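Local coordinates for protein haloacid dehalogenase-like hydrolase (Klebsiella pneumoniae subsp. pneumoniae, PDB 3PGV) that is probably a magnesium-dependent phosphatase of the Cof family of haloacid dehalogenase-like hydrolases, with a calcium ion bound in this crystal form, at residues 42-46 with 276-280; 30-35 with 270-276. One frame throughout, in Å; residues are numbered along the deposited sequence.

Contact 1 of 2, residues 42-46 with 276-280; sequences YAKET and PRYLR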
loop_
_atom_site.group_PDB
_atom_site.type_symbol
_atom_site.label_atom_id
_atom_site.label_comp_id
_atom_site.label_asym_id
_atom_site.label_seq_id
_atom_site.Cartn_x
_atom_site.Cartn_y
_atom_site.Cartn_z
ATOM N N TYR A 42 -7.707 21.391 -0.726
ATOM C CA TYR A 42 -6.386 21.895 -1.112
ATOM C C TYR A 42 -5.624 20.836 -1.886
ATOM O O TYR A 42 -4.980 21.150 -2.891
ATOM C CB TYR A 42 -5.576 22.330 0.137
ATOM C CG TYR A 42 -4.196 22.868 -0.193
ATOM C CD1 TYR A 42 -3.102 22.018 -0.295
ATOM C CD2 TYR A 42 -3.991 24.225 -0.419
ATOM C CE1 TYR A 42 -1.841 22.500 -0.636
ATOM C CE2 TYR A 42 -2.731 24.722 -0.745
ATOM C CZ TYR A 42 -1.656 23.858 -0.841
ATOM O OH TYR A 42 -0.414 24.349 -1.140
ATOM N N ALA A 43 -5.691 19.573 -1.420
ATOM C CA ALA A 43 -5.007 18.480 -2.083
ATOM C C ALA A 43 -5.678 18.167 -3.414
ATOM O O ALA A 43 -4.986 18.068 -4.422
ATOM C CB ALA A 43 -4.980 17.243 -1.183
ATOM N N LYS A 44 -7.049 18.143 -3.451
ATOM C CA LYS A 44 -7.800 17.930 -4.717
ATOM C C LYS A 44 -7.415 18.967 -5.748
ATOM O O LYS A 44 -7.200 18.626 -6.901
ATOM C CB LYS A 44 -9.323 17.975 -4.484
ATOM C CG LYS A 44 -9.869 16.782 -3.728
ATOM C CD LYS A 44 -11.295 17.031 -3.274
ATOM C CE LYS A 44 -11.798 15.953 -2.351
ATOM N NZ LYS A 44 -12.986 16.408 -1.583
ATOM N N GLU A 45 -7.305 20.239 -5.329
ATOM C CA GLU A 45 -6.950 21.338 -6.219
ATOM C C GLU A 45 -5.515 21.205 -6.731
ATOM O O GLU A 45 -5.257 21.493 -7.903
ATOM C CB GLU A 45 -7.179 22.701 -5.524
ATOM C CG GLU A 45 -6.973 23.922 -6.427
ATOM C CD GLU A 45 -7.875 24.023 -7.656
ATOM O OE1 GLU A 45 -8.852 23.244 -7.754
ATOM O OE2 GLU A 45 -7.615 24.905 -8.507
ATOM N N THR A 46 -4.600 20.680 -5.884
ATOM C CA THR A 46 -3.204 20.445 -6.282
ATOM C C THR A 46 -3.125 19.399 -7.397
ATOM O O THR A 46 -2.384 19.588 -8.362
ATOM C CB THR A 46 -2.352 20.056 -5.064
ATOM O OG1 THR A 46 -2.540 21.034 -4.039
ATOM C CG2 THR A 46 -0.864 19.927 -5.404
ATOM N N PRO A 276 0.752 17.917 -0.883
ATOM C CA PRO A 276 0.328 18.875 -1.921
ATOM C C PRO A 276 1.063 20.219 -1.847
ATOM O O PRO A 276 1.310 20.836 -2.888
ATOM C CB PRO A 276 -1.179 19.019 -1.681
ATOM C CG PRO A 276 -1.405 18.534 -0.308
ATOM C CD PRO A 276 -0.390 17.485 -0.056
ATOM N N ARG A 277 1.447 20.659 -0.623
ATOM C CA ARG A 277 2.205 21.908 -0.440
ATOM C C ARG A 277 3.599 21.778 -1.023
ATOM O O ARG A 277 4.088 22.705 -1.667
ATOM C CB ARG A 277 2.265 22.307 1.042
ATOM C CG ARG A 277 0.919 22.705 1.589
ATOM C CD ARG A 277 0.952 23.152 3.047
ATOM N NE ARG A 277 -0.412 23.269 3.580
ATOM C CZ ARG A 277 -1.189 24.336 3.409
ATOM N NH1 ARG A 277 -0.724 25.410 2.778
ATOM N NH2 ARG A 277 -2.431 24.342 3.873
ATOM N N TYR A 278 4.224 20.602 -0.840
ATOM C CA TYR A 278 5.547 20.303 -1.393
ATOM C C TYR A 278 5.472 20.311 -2.917
ATOM O O TYR A 278 6.348 20.872 -3.573
ATOM C CB TYR A 278 6.031 18.928 -0.891
ATOM C CG TYR A 278 7.458 18.599 -1.269
ATOM C CD1 TYR A 278 7.758 18.018 -2.500
ATOM C CD2 TYR A 278 8.501 18.790 -0.368
ATOM C CE1 TYR A 278 9.068 17.683 -2.843
ATOM C CE2 TYR A 278 9.814 18.444 -0.693
ATOM C CZ TYR A 278 10.092 17.881 -1.928
ATOM O OH TYR A 278 11.380 17.528 -2.248
ATOM N N LEU A 279 4.407 19.695 -3.477
ATOM C CA LEU A 279 4.184 19.617 -4.913
ATOM C C LEU A 279 3.967 20.996 -5.539
ATOM O O LEU A 279 4.546 21.284 -6.588
ATOM C CB LEU A 279 2.998 18.684 -5.228
ATOM C CG LEU A 279 3.230 17.183 -4.940
ATOM C CD1 LEU A 279 1.949 16.395 -5.084
ATOM C CD2 LEU A 279 4.309 16.603 -5.850
ATOM N N ARG A 280 3.157 21.868 -4.877
ATOM C CA ARG A 280 2.922 23.239 -5.369
ATOM C C ARG A 280 4.210 24.046 -5.361
ATOM O O ARG A 280 4.458 24.807 -6.290
ATOM C CB ARG A 280 1.843 23.959 -4.538
ATOM C CG ARG A 280 0.459 23.386 -4.716
ATOM C CD ARG A 280 -0.604 24.412 -4.450
ATOM N NE ARG A 280 -1.927 23.799 -4.356
ATOM C CZ ARG A 280 -3.057 24.488 -4.270
ATOM N NH1 ARG A 280 -3.038 25.816 -4.322
ATOM N NH2 ARG A 280 -4.217 23.858 -4.167
#
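Arg280 reaches from helix 274-283 across to helix 41-51 and lies over the ring of Tyr42, and its side chain is the one to follow. CB and CG leave their helix beside the tyrosine hydroxyl, CG also brushing the methyl CG2 of Thr46. CD then passes Tyr42 OH at 3.3 Å. The chain runs extended from CG to NE, which carries the guanidinium out to the neighbouring helix. There NE points its hydrogen at Thr46 OG1, 2.8 Å away and within the guanidinium plane, a nearly straight bond. CZ sits over Tyr42 CE2, and NH2 ends the reach on the carbonyl of Tyr42, with 3.1 Å from Arg280 NH2 to Tyr42 O; it meets a lone pair in the carbonyl plane. That oxygen also accepts from Thr46 OG1 and from Thr46 N, so three donors converge on it.

The ring of Tyr42 is sandwiched. Its CG stands anti to the backbone N (chi1 -180°), sending the ring toward helix 274-283. The Arg280 guanidinium stacks on one face, centres 3.9 Å apart and planes only 9° from parallel; that of Arg277 lies flat over the opposite face at 4.4 Å between centres, its NE tethered to Asp272 O. Pro276 fills in at the ring edge, its CB 3.7 Å from Tyr42 CE1, and its CG rests against CB of Ala43.

Segments 42-46 and 276-280 run at 36° to each other, side by side against the Rossmann-like core sheet of the HAD fold. Two cation-pi stacks on one tyrosine imply a partly electrostatic join, in which the electron-rich ring probably offsets the nearness of two positive charges, while the hydroxyl of Thr46, donating to Tyr42 O and accepting from Arg280 NE, together with the NH2 bond to Tyr42 O, fixes the rotation of the Arg280 guanidinium.

Contact 2 of 2, residues 30-35 with 270-276; sequences GTLLSP and NADDAVP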
loop_
_atom_site.group_PDB
_atom_site.type_symbol
_atom_site.label_atom_id
_atom_site.label_comp_id
_atom_site.label_asym_id
_atom_site.label_seq_id
_atom_site.Cartn_x
_atom_site.Cartn_y
_atom_site.Cartn_z
ATOM N N GLY A 30 -1.863 8.327 5.882
ATOM C CA GLY A 30 -0.695 8.878 6.566
ATOM C C GLY A 30 0.222 9.679 5.660
ATOM O O GLY A 30 1.232 10.206 6.121
ATOM N N THR A 31 -0.122 9.773 4.351
ATOM C CA THR A 31 0.700 10.473 3.370
ATOM C C THR A 31 -0.096 11.607 2.674
ATOM O O THR A 31 -0.034 12.752 3.110
ATOM C CB THR A 31 1.318 9.463 2.397
ATOM O OG1 THR A 31 2.032 8.471 3.145
ATOM C CG2 THR A 31 2.234 10.114 1.395
ATOM N N LEU A 32 -0.852 11.280 1.617
ATOM C CA LEU A 32 -1.670 12.270 0.917
ATOM C C LEU A 32 -2.954 12.574 1.724
ATOM O O LEU A 32 -3.409 13.727 1.752
ATOM C CB LEU A 32 -2.029 11.777 -0.505
ATOM C CG LEU A 32 -2.863 12.744 -1.375
ATOM C CD1 LEU A 32 -2.117 14.062 -1.623
ATOM C CD2 LEU A 32 -3.245 12.105 -2.672
ATOM N N LEU A 33 -3.536 11.541 2.376
ATOM C CA LEU A 33 -4.750 11.728 3.166
ATOM C C LEU A 33 -4.446 12.440 4.483
ATOM O O LEU A 33 -3.363 12.243 5.077
ATOM C CB LEU A 33 -5.457 10.379 3.444
ATOM C CG LEU A 33 -5.933 9.579 2.223
ATOM C CD1 LEU A 33 -6.583 8.294 2.658
ATOM C CD2 LEU A 33 -6.903 10.394 1.366
ATOM N N SER A 34 -5.402 13.252 4.958
ATOM C CA SER A 34 -5.263 13.970 6.226
ATOM C C SER A 34 -5.246 12.974 7.393
ATOM O O SER A 34 -5.632 11.812 7.207
ATOM C CB SER A 34 -6.419 14.944 6.399
ATOM O OG SER A 34 -7.634 14.247 6.622
ATOM N N PRO A 35 -4.865 13.409 8.633
ATOM C CA PRO A 35 -4.938 12.486 9.783
ATOM C C PRO A 35 -6.350 11.930 10.010
ATOM O O PRO A 35 -6.496 10.882 10.642
ATOM C CB PRO A 35 -4.477 13.349 10.957
ATOM C CG PRO A 35 -3.668 14.420 10.337
ATOM C CD PRO A 35 -4.325 14.717 9.034
ATOM N N ASN A 270 1.387 14.901 7.361
ATOM C CA ASN A 270 0.145 14.947 6.573
ATOM C C ASN A 270 -0.889 15.884 7.267
ATOM O O ASN A 270 -1.812 16.383 6.615
ATOM C CB ASN A 270 -0.437 13.532 6.353
ATOM C CG ASN A 270 -0.880 12.843 7.614
ATOM O OD1 ASN A 270 -0.265 12.978 8.680
ATOM N ND2 ASN A 270 -1.936 12.041 7.511
ATOM N N ALA A 271 -0.660 16.190 8.583
ATOM C CA ALA A 271 -1.480 17.131 9.340
ATOM C C ALA A 271 -1.367 18.546 8.759
ATOM O O ALA A 271 -2.295 19.368 8.924
ATOM C CB ALA A 271 -1.061 17.130 10.808
ATOM N N ASP A 272 -0.230 18.841 8.087
ATOM C CA ASP A 272 -0.004 20.140 7.452
ATOM C C ASP A 272 -0.395 20.118 5.973
ATOM O O ASP A 272 -0.218 21.128 5.286
ATOM C CB ASP A 272 1.484 20.554 7.580
ATOM C CG ASP A 272 1.871 21.101 8.936
ATOM O OD1 ASP A 272 1.012 21.745 9.584
ATOM O OD2 ASP A 272 3.057 20.994 9.297
ATOM N N ASP A 273 -0.864 18.937 5.453
ATOM C CA ASP A 273 -1.091 18.746 4.009
ATOM C C ASP A 273 0.262 18.918 3.307
ATOM O O ASP A 273 0.365 19.633 2.306
ATOM C CB ASP A 273 -2.127 19.773 3.467
ATOM C CG ASP A 273 -3.433 19.173 2.957
ATOM O OD1 ASP A 273 -3.534 17.927 2.900
ATOM O OD2 ASP A 273 -4.323 19.950 2.555
ATOM N N ALA A 274 1.323 18.334 3.902
ATOM C CA ALA A 274 2.705 18.496 3.448
ATOM C C ALA A 274 2.947 18.054 2.012
ATOM O O ALA A 274 3.729 18.696 1.304
ATOM C CB ALA A 274 3.652 17.775 4.384
ATOM N N VAL A 275 2.307 16.957 1.574
ATOM C CA VAL A 275 2.511 16.449 0.194
ATOM C C VAL A 275 2.053 17.472 -0.871
ATOM O O VAL A 275 2.894 17.932 -1.650
ATOM C CB VAL A 275 1.914 15.030 -0.039
ATOM C CG1 VAL A 275 2.072 14.595 -1.503
ATOM C CG2 VAL A 275 2.551 14.008 0.902
ATOM N N PRO A 276 0.752 17.917 -0.883
ATOM C CA PRO A 276 0.328 18.875 -1.921
ATOM C C PRO A 276 1.063 20.219 -1.847
ATOM O O PRO A 276 1.310 20.836 -2.888
ATOM C CB PRO A 276 -1.179 19.019 -1.681
ATOM C CG PRO A 276 -1.405 18.534 -0.308
ATOM C CD PRO A 276 -0.390 17.485 -0.056
HETATM O O HOH W 1 0.443 15.464 3.117
HETATM O O HOH W 2 -2.112 15.950 2.197
#
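Asn270 pushes its side chain in against residues 30-35, which follow the first strand of the HAD core and two of the metal-binding aspartates, Asp27 and Asp29, and it buries more surface here than any other residue. Its CG sits between the backbone N and the carbonyl carbon (chi1 65°), turning the amide toward the other segment. ND2 gives a hydrogen to Leu33 O over 2.8 Å, almost straight at 166°, with the acceptor close to the amide plane. CB of Asn270 lies against Thr31 O, and ND2 also passes near CA of Gly30. Asn252 ties the two segments together as well, accepting from Asn270 N with OD1 and giving ND2 to Gly30 O.

At the outer end Pro35 lays its ring on Ala271, CG to CB 3.8 Å. Further in, Leu32 sends CD1 to CG1 of Val275 and to CD of Pro276, while Val275 CG2 meets the methyl CG2 of Thr31 at 3.9 Å. Thr31 turns its hydroxyl the other way, to Asp27, a calcium ligand with Asp29 and Asp233; the contact therefore backs directly onto the metal site.

Between these packed ends two waters bridge the segments, one between backbones and one from backbone to carboxylate. Water 1 donates to Thr31 O and accepts from Val275 N, linking Thr31 to the first turn of helix 274-283. Asp273, just ahead of that helix, holds Thr40 OG1 with OD2. Its other carboxylate oxygen takes a hydrogen from water 2, at 2.5 Å from OD1 of Asp273, and the same water donates to Leu32 O at 2.6 Å.

Overall arrangement
From the N terminus, strand 23-27 leads into helix 28-32, whose end and the loop after it form the first half of contact 2; a short loop later helix 41-51 supplies the first half of contact 1. The chain then builds the rest of the core sheet and the second sheet before returning at residues 270-280. There the order repeats, 270-276 before 276-280, so the two long closures cross. Pro276 belongs to both, and the contact centres lie about 10 Å apart. Together they pin the C-terminal helix 274-283 against the first elements of the fold, contact 2 beside the calcium site and contact 1 farther from it. Asp273 of contact 2 also packs on Tyr42 of contact 1.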